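Local coordinates for pseudouridine synthase (Pyrococcus abyssi, PDB 2AUS), which probably isomerises uridine to pseudouridine in RNA, as the archaeal Cbf5 member of the TruB family, with a PUA domain near its C-terminal end, at residues G266-V271 with A317-K322; V297-A302 with K322-R327. All blocks are in the same frame, centred on the assembly; numbering follows the deposited sequence.

Contact 1: residues G266-V271 with A317-K322; sequences GANLTV and AVDVEK
Asn268 reaches across to strand 316-323 with its side-chain amide, whose OD1 extends the hydrogen bonding beyond the Leu269 and Val318 pair. Its CG lies beside its own backbone N, anti to the carbonyl carbon (chi1 -77°), which carries OD1 to within 3.0 Å of Val320 N. The bond is bent, and the donor stands above the amide plane rather than within it. A water donates to the same OD1 and to Val320 O, so OD1 is gripped twice. The other arm of the amide, ND2, comes 3.1 Å from Asp319 OD1, but the angle is too poor for a hydrogen bond, and the amide and carboxylate planes stand nearly perpendicular. With an alanine in place of Asn268, Val320 N would probably lose this acceptor, and the bridging water one of its two anchors. Further along, the backbones pair antiparallel: Leu269 N donates to Val318 O at 3.3 Å, while Leu269 O accepts from both Ala317 N, at 2.8 Å, and Val318 N, the signature of a classic beta bulge. Leu269 and Val318 point to one face, where leucine CD2 meets valine CG2 at 4.1 Å; branched aliphatic chains suit this buried side. Ala317, small enough to sit close to the chain opposite, sets its CB against Val271 CG2. Just before the paired residues, Gly266 closes helix 257-264 in a Schellman motif. Strand 269-270 forms an outer edge of the sheet within this chain, with Leu269 resting on Ile253 and Ile255 of strand 252-255 and on Ile289 of strand 286-291.

Contact 2: residues V297-A302 with K322-R327; sequences VALGKA and KVFMPR
Phe324 carries its CG beside the backbone N (chi1 -66°), and Leu299 does likewise (chi1 -76°), bringing the leucine branch point to the rim of the phenylalanine ring. The setting is an antiparallel strand pair of the PUA domain, where strand 296-302 runs against the end of strand 316-323 and the loop that follows. Leu299 CG lies 3.7 Å from Phe324 CE2, at the ring edge and near its plane; CD1 of the leucine also approaches CE2. Ala298 CA meets the same edge, beside CD2, so the ring presents its rim to the strand.

Leu299 and Lys322 form a hydrogen-bonded pair: Leu299 N reaches Lys322 O at 2.9 Å, and Lys322 N returns a longer bond to Leu299 O. Lysine suits this partly exposed place, since its methylenes can lie beside the Phe324 ring while the ammonium end leads away from strand 296-302. Ala298 and Val323 make the next, non-hydrogen-bonded pair, where the backbones draw to 4.3 Å between CA atoms; a bare methyl fits so close an approach, its CB meeting Val323 CG2 at 4.3 Å.

Beyond this pair Met325 turns inward. Its chain, bent at both later torsions, brings CE to Val297 CG2, while its CB packs on Val297 CG1 at 3.9 Å, and helix 257-264 adds Val260 and Ala264 against the flexible thioether chain. One carbonyl helps tie down the loop: Val297 O accepts two nearly straight hydrogen bonds, from Phe324 N at 2.8 Å and from Met325 N at 3.2 Å.

In the fold
Contacts 1 and 2 are the two flanks of one strand: 316-323 pairs with 269-270 on one edge and with 296-302 on the other. Lys322 ends the second segment of contact 1 and begins that of contact 2, though of the two facing segments it touches 297-302 alone. Their centres lie about 8 Å apart. Backbone bonds probably tie them directly, Asp319 N to Lys301 O at 2.9 Å and Glu321 N to Leu299 O at 3.0 Å. Glu321 and Lys322 both face Leu299, a second classic bulge. Val318 CG1 packs against Gly300 CA at 3.7 Å. All four segments belong to the PUA domain, a fold generally associated with RNA binding.

Contact 1: residues G266-V271 with A317-K322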
loop_
_atom_site.group_PDB
_atom_site.type_symbol
_atom_site.label_atom_id
_atom_site.label_comp_id
_atom_site.label_asym_id
_atom_site.label_seq_id
_atom_site.Cartn_x
_atom_site.Cartn_y
_atom_site.Cartn_z
ATOM N N GLY A 266 -41.523 -5.711 15.780
ATOM C CA GLY A 266 -41.397 -7.090 15.336
ATOM C C GLY A 266 -42.531 -7.779 14.598
ATOM O O GLY A 266 -42.351 -8.899 14.124
ATOM N N ALA A 267 -43.690 -7.140 14.490
ATOM C CA ALA A 267 -44.817 -7.758 13.797
ATOM C C ALA A 267 -44.671 -7.693 12.283
ATOM O O ALA A 267 -43.892 -6.898 11.755
ATOM C CB ALA A 267 -46.112 -7.083 14.206
ATOM N N ASN A 268 -45.409 -8.549 11.587
ATOM C CA ASN A 268 -45.393 -8.526 10.134
ATOM C C ASN A 268 -46.410 -7.465 9.747
ATOM O O ASN A 268 -47.272 -7.116 10.545
ATOM C CB ASN A 268 -45.807 -9.877 9.550
ATOM C CG ASN A 268 -44.701 -10.900 9.617
ATOM O OD1 ASN A 268 -43.533 -10.579 9.398
ATOM N ND2 ASN A 268 -45.062 -12.148 9.905
ATOM N N LEU A 269 -46.318 -6.949 8.530
ATOM C CA LEU A 269 -47.256 -5.917 8.093
ATOM C C LEU A 269 -48.574 -6.514 7.627
ATOM O O LEU A 269 -48.596 -7.429 6.806
ATOM C CB LEU A 269 -46.644 -5.099 6.948
ATOM C CG LEU A 269 -47.548 -4.050 6.293
ATOM C CD1 LEU A 269 -47.882 -2.968 7.304
ATOM C CD2 LEU A 269 -46.848 -3.460 5.072
ATOM N N THR A 270 -49.677 -5.991 8.145
ATOM C CA THR A 270 -50.984 -6.472 7.735
ATOM C C THR A 270 -51.590 -5.446 6.788
ATOM O O THR A 270 -51.249 -4.264 6.834
ATOM C CB THR A 270 -51.923 -6.686 8.944
ATOM O OG1 THR A 270 -52.117 -5.446 9.632
ATOM C CG2 THR A 270 -51.318 -7.699 9.912
ATOM N N VAL A 271 -52.481 -5.918 5.927
ATOM C CA VAL A 271 -53.162 -5.087 4.937
ATOM C C VAL A 271 -53.773 -3.792 5.477
ATOM O O VAL A 271 -53.664 -2.738 4.847
ATOM C CB VAL A 271 -54.268 -5.918 4.224
ATOM C CG1 VAL A 271 -55.060 -5.045 3.251
ATOM C CG2 VAL A 271 -53.622 -7.097 3.497
ATOM N N ALA A 317 -49.560 -8.866 4.651
ATOM C CA ALA A 317 -49.164 -8.358 3.349
ATOM C C ALA A 317 -47.670 -8.561 3.127
ATOM O O ALA A 317 -47.231 -8.829 2.010
ATOM C CB ALA A 317 -49.520 -6.884 3.235
ATOM N N VAL A 318 -46.885 -8.440 4.191
ATOM C CA VAL A 318 -45.444 -8.612 4.069
ATOM C C VAL A 318 -44.800 -9.360 5.226
ATOM O O VAL A 318 -45.087 -9.089 6.394
ATOM C CB VAL A 318 -44.712 -7.253 3.964
ATOM C CG1 VAL A 318 -43.211 -7.487 3.815
ATOM C CG2 VAL A 318 -45.249 -6.450 2.787
ATOM N N ASP A 319 -43.924 -10.302 4.890
ATOM C CA ASP A 319 -43.188 -11.044 5.899
ATOM C C ASP A 319 -41.899 -10.270 6.116
ATOM O O ASP A 319 -40.970 -10.350 5.313
ATOM C CB ASP A 319 -42.875 -12.465 5.429
ATOM C CG ASP A 319 -43.809 -13.490 6.035
ATOM O OD1 ASP A 319 -44.004 -13.450 7.270
ATOM O OD2 ASP A 319 -44.342 -14.340 5.290
ATOM N N VAL A 320 -41.856 -9.504 7.199
ATOM C CA VAL A 320 -40.696 -8.679 7.512
ATOM C C VAL A 320 -39.443 -9.496 7.798
ATOM O O VAL A 320 -39.443 -10.374 8.658
ATOM C CB VAL A 320 -41.007 -7.754 8.707
ATOM C CG1 VAL A 320 -39.784 -6.924 9.059
ATOM C CG2 VAL A 320 -42.189 -6.850 8.365
ATOM N N GLU A 321 -38.371 -9.194 7.072
ATOM C CA GLU A 321 -37.113 -9.907 7.237
ATOM C C GLU A 321 -36.106 -9.098 8.038
ATOM O O GLU A 321 -35.253 -9.663 8.720
ATOM C CB GLU A 321 -36.525 -10.254 5.869
ATOM C CG GLU A 321 -37.503 -10.985 4.971
ATOM C CD GLU A 321 -36.872 -11.457 3.675
ATOM O OE1 GLU A 321 -36.229 -10.633 2.987
ATOM O OE2 GLU A 321 -37.031 -12.655 3.343
ATOM N N LYS A 322 -36.200 -7.775 7.953
ATOM C CA LYS A 322 -35.290 -6.909 8.690
ATOM C C LYS A 322 -35.941 -5.562 9.001
ATOM O O LYS A 322 -36.480 -4.907 8.108
ATOM C CB LYS A 322 -33.996 -6.696 7.895
ATOM C CG LYS A 322 -33.060 -5.649 8.496
ATOM C CD LYS A 322 -32.568 -6.035 9.888
ATOM C CE LYS A 322 -31.763 -4.903 10.511
ATOM N NZ LYS A 322 -31.304 -5.238 11.882
HETATM O O HOH W 1 -41.322 -11.450 10.652
#

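Contact 2: residues V297-A302 with K322-R327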
loop_
_atom_site.group_PDB
_atom_site.type_symbol
_atom_site.label_atom_id
_atom_site.label_comp_id
_atom_site.label_asym_id
_atom_site.label_seq_id
_atom_site.Cartn_x
_atom_site.Cartn_y
_atom_site.Cartn_z
ATOM N N VAL A 297 -38.869 1.710 6.963
ATOM C CA VAL A 297 -39.220 1.020 8.197
ATOM C C VAL A 297 -38.564 -0.360 8.239
ATOM O O VAL A 297 -37.920 -0.732 9.224
ATOM C CB VAL A 297 -40.743 0.807 8.317
ATOM C CG1 VAL A 297 -41.055 0.078 9.627
ATOM C CG2 VAL A 297 -41.473 2.157 8.227
ATOM N N ALA A 298 -38.739 -1.113 7.156
ATOM C CA ALA A 298 -38.219 -2.468 7.093
ATOM C C ALA A 298 -38.206 -3.025 5.681
ATOM O O ALA A 298 -38.887 -2.520 4.798
ATOM C CB ALA A 298 -39.072 -3.361 7.976
ATOM N N LEU A 299 -37.414 -4.073 5.481
ATOM C CA LEU A 299 -37.333 -4.747 4.201
ATOM C C LEU A 299 -38.089 -6.043 4.413
ATOM O O LEU A 299 -38.058 -6.612 5.509
ATOM C CB LEU A 299 -35.876 -5.043 3.822
ATOM C CG LEU A 299 -35.051 -3.854 3.331
ATOM C CD1 LEU A 299 -33.628 -4.301 2.983
ATOM C CD2 LEU A 299 -35.727 -3.245 2.103
ATOM N N GLY A 300 -38.784 -6.510 3.386
ATOM C CA GLY A 300 -39.520 -7.743 3.549
ATOM C C GLY A 300 -39.902 -8.403 2.246
ATOM O O GLY A 300 -39.639 -7.878 1.164
ATOM N N LYS A 301 -40.531 -9.567 2.364
ATOM C CA LYS A 301 -40.971 -10.328 1.208
ATOM C C LYS A 301 -42.474 -10.159 1.110
ATOM O O LYS A 301 -43.195 -10.427 2.065
ATOM C CB LYS A 301 -40.616 -11.807 1.385
ATOM C CG LYS A 301 -40.862 -12.659 0.149
ATOM C CD LYS A 301 -40.686 -14.155 0.447
ATOM C CE LYS A 301 -39.264 -14.503 0.898
ATOM N NZ LYS A 301 -38.244 -14.323 -0.189
ATOM N N ALA A 302 -42.946 -9.690 -0.037
ATOM C CA ALA A 302 -44.375 -9.500 -0.231
ATOM C C ALA A 302 -45.061 -10.861 -0.160
ATOM O O ALA A 302 -44.566 -11.836 -0.724
ATOM C CB ALA A 302 -44.638 -8.850 -1.582
ATOM N N LYS A 322 -36.200 -7.775 7.953
ATOM C CA LYS A 322 -35.290 -6.909 8.690
ATOM C C LYS A 322 -35.941 -5.562 9.001
ATOM O O LYS A 322 -36.480 -4.907 8.108
ATOM C CB LYS A 322 -33.996 -6.696 7.895
ATOM C CG LYS A 322 -33.060 -5.649 8.496
ATOM C CD LYS A 322 -32.568 -6.035 9.888
ATOM C CE LYS A 322 -31.763 -4.903 10.511
ATOM N NZ LYS A 322 -31.304 -5.238 11.882
ATOM N N VAL A 323 -35.891 -5.170 10.274
ATOM C CA VAL A 323 -36.461 -3.912 10.735
ATOM C C VAL A 323 -35.346 -2.895 10.941
ATOM O O VAL A 323 -34.319 -3.214 11.531
ATOM C CB VAL A 323 -37.214 -4.091 12.080
ATOM C CG1 VAL A 323 -37.690 -2.745 12.592
ATOM C CG2 VAL A 323 -38.403 -5.022 11.894
ATOM N N PHE A 324 -35.545 -1.678 10.441
ATOM C CA PHE A 324 -34.563 -0.608 10.593
ATOM C C PHE A 324 -35.038 0.467 11.562
ATOM O O PHE A 324 -34.255 1.033 12.315
ATOM C CB PHE A 324 -34.260 0.011 9.229
ATOM C CG PHE A 324 -33.587 -0.930 8.297
ATOM C CD1 PHE A 324 -32.221 -1.173 8.409
ATOM C CD2 PHE A 324 -34.320 -1.639 7.364
ATOM C CE1 PHE A 324 -31.592 -2.112 7.594
ATOM C CE2 PHE A 324 -33.702 -2.580 6.547
ATOM C CZ PHE A 324 -32.335 -2.819 6.666
ATOM N N MET A 325 -36.334 0.735 11.532
ATOM C CA MET A 325 -36.969 1.741 12.381
ATOM C C MET A 325 -36.837 1.444 13.884
ATOM O O MET A 325 -37.259 0.389 14.346
ATOM C CB MET A 325 -38.453 1.809 12.001
ATOM C CG MET A 325 -39.319 2.725 12.844
ATOM S SD MET A 325 -38.941 4.439 12.545
ATOM C CE MET A 325 -39.435 4.572 10.803
ATOM N N PRO A 326 -36.234 2.360 14.663
ATOM C CA PRO A 326 -36.120 2.080 16.100
ATOM C C PRO A 326 -37.520 2.153 16.735
ATOM O O PRO A 326 -38.399 2.850 16.223
ATOM C CB PRO A 326 -35.174 3.173 16.594
ATOM C CG PRO A 326 -35.439 4.317 15.635
ATOM C CD PRO A 326 -35.544 3.613 14.305
ATOM N N ARG A 327 -37.725 1.435 17.834
ATOM C CA ARG A 327 -39.025 1.410 18.504
ATOM C C ARG A 327 -39.526 2.749 19.033
ATOM O O ARG A 327 -40.725 2.928 19.226
ATOM C CB ARG A 327 -38.996 0.419 19.664
ATOM C CG ARG A 327 -38.787 -1.021 19.240
ATOM C CD ARG A 327 -38.399 -1.882 20.434
ATOM N NE ARG A 327 -38.022 -3.229 20.028
ATOM C CZ ARG A 327 -38.779 -4.306 20.211
ATOM N NH1 ARG A 327 -39.963 -4.199 20.802
ATOM N NH2 ARG A 327 -38.348 -5.492 19.798
#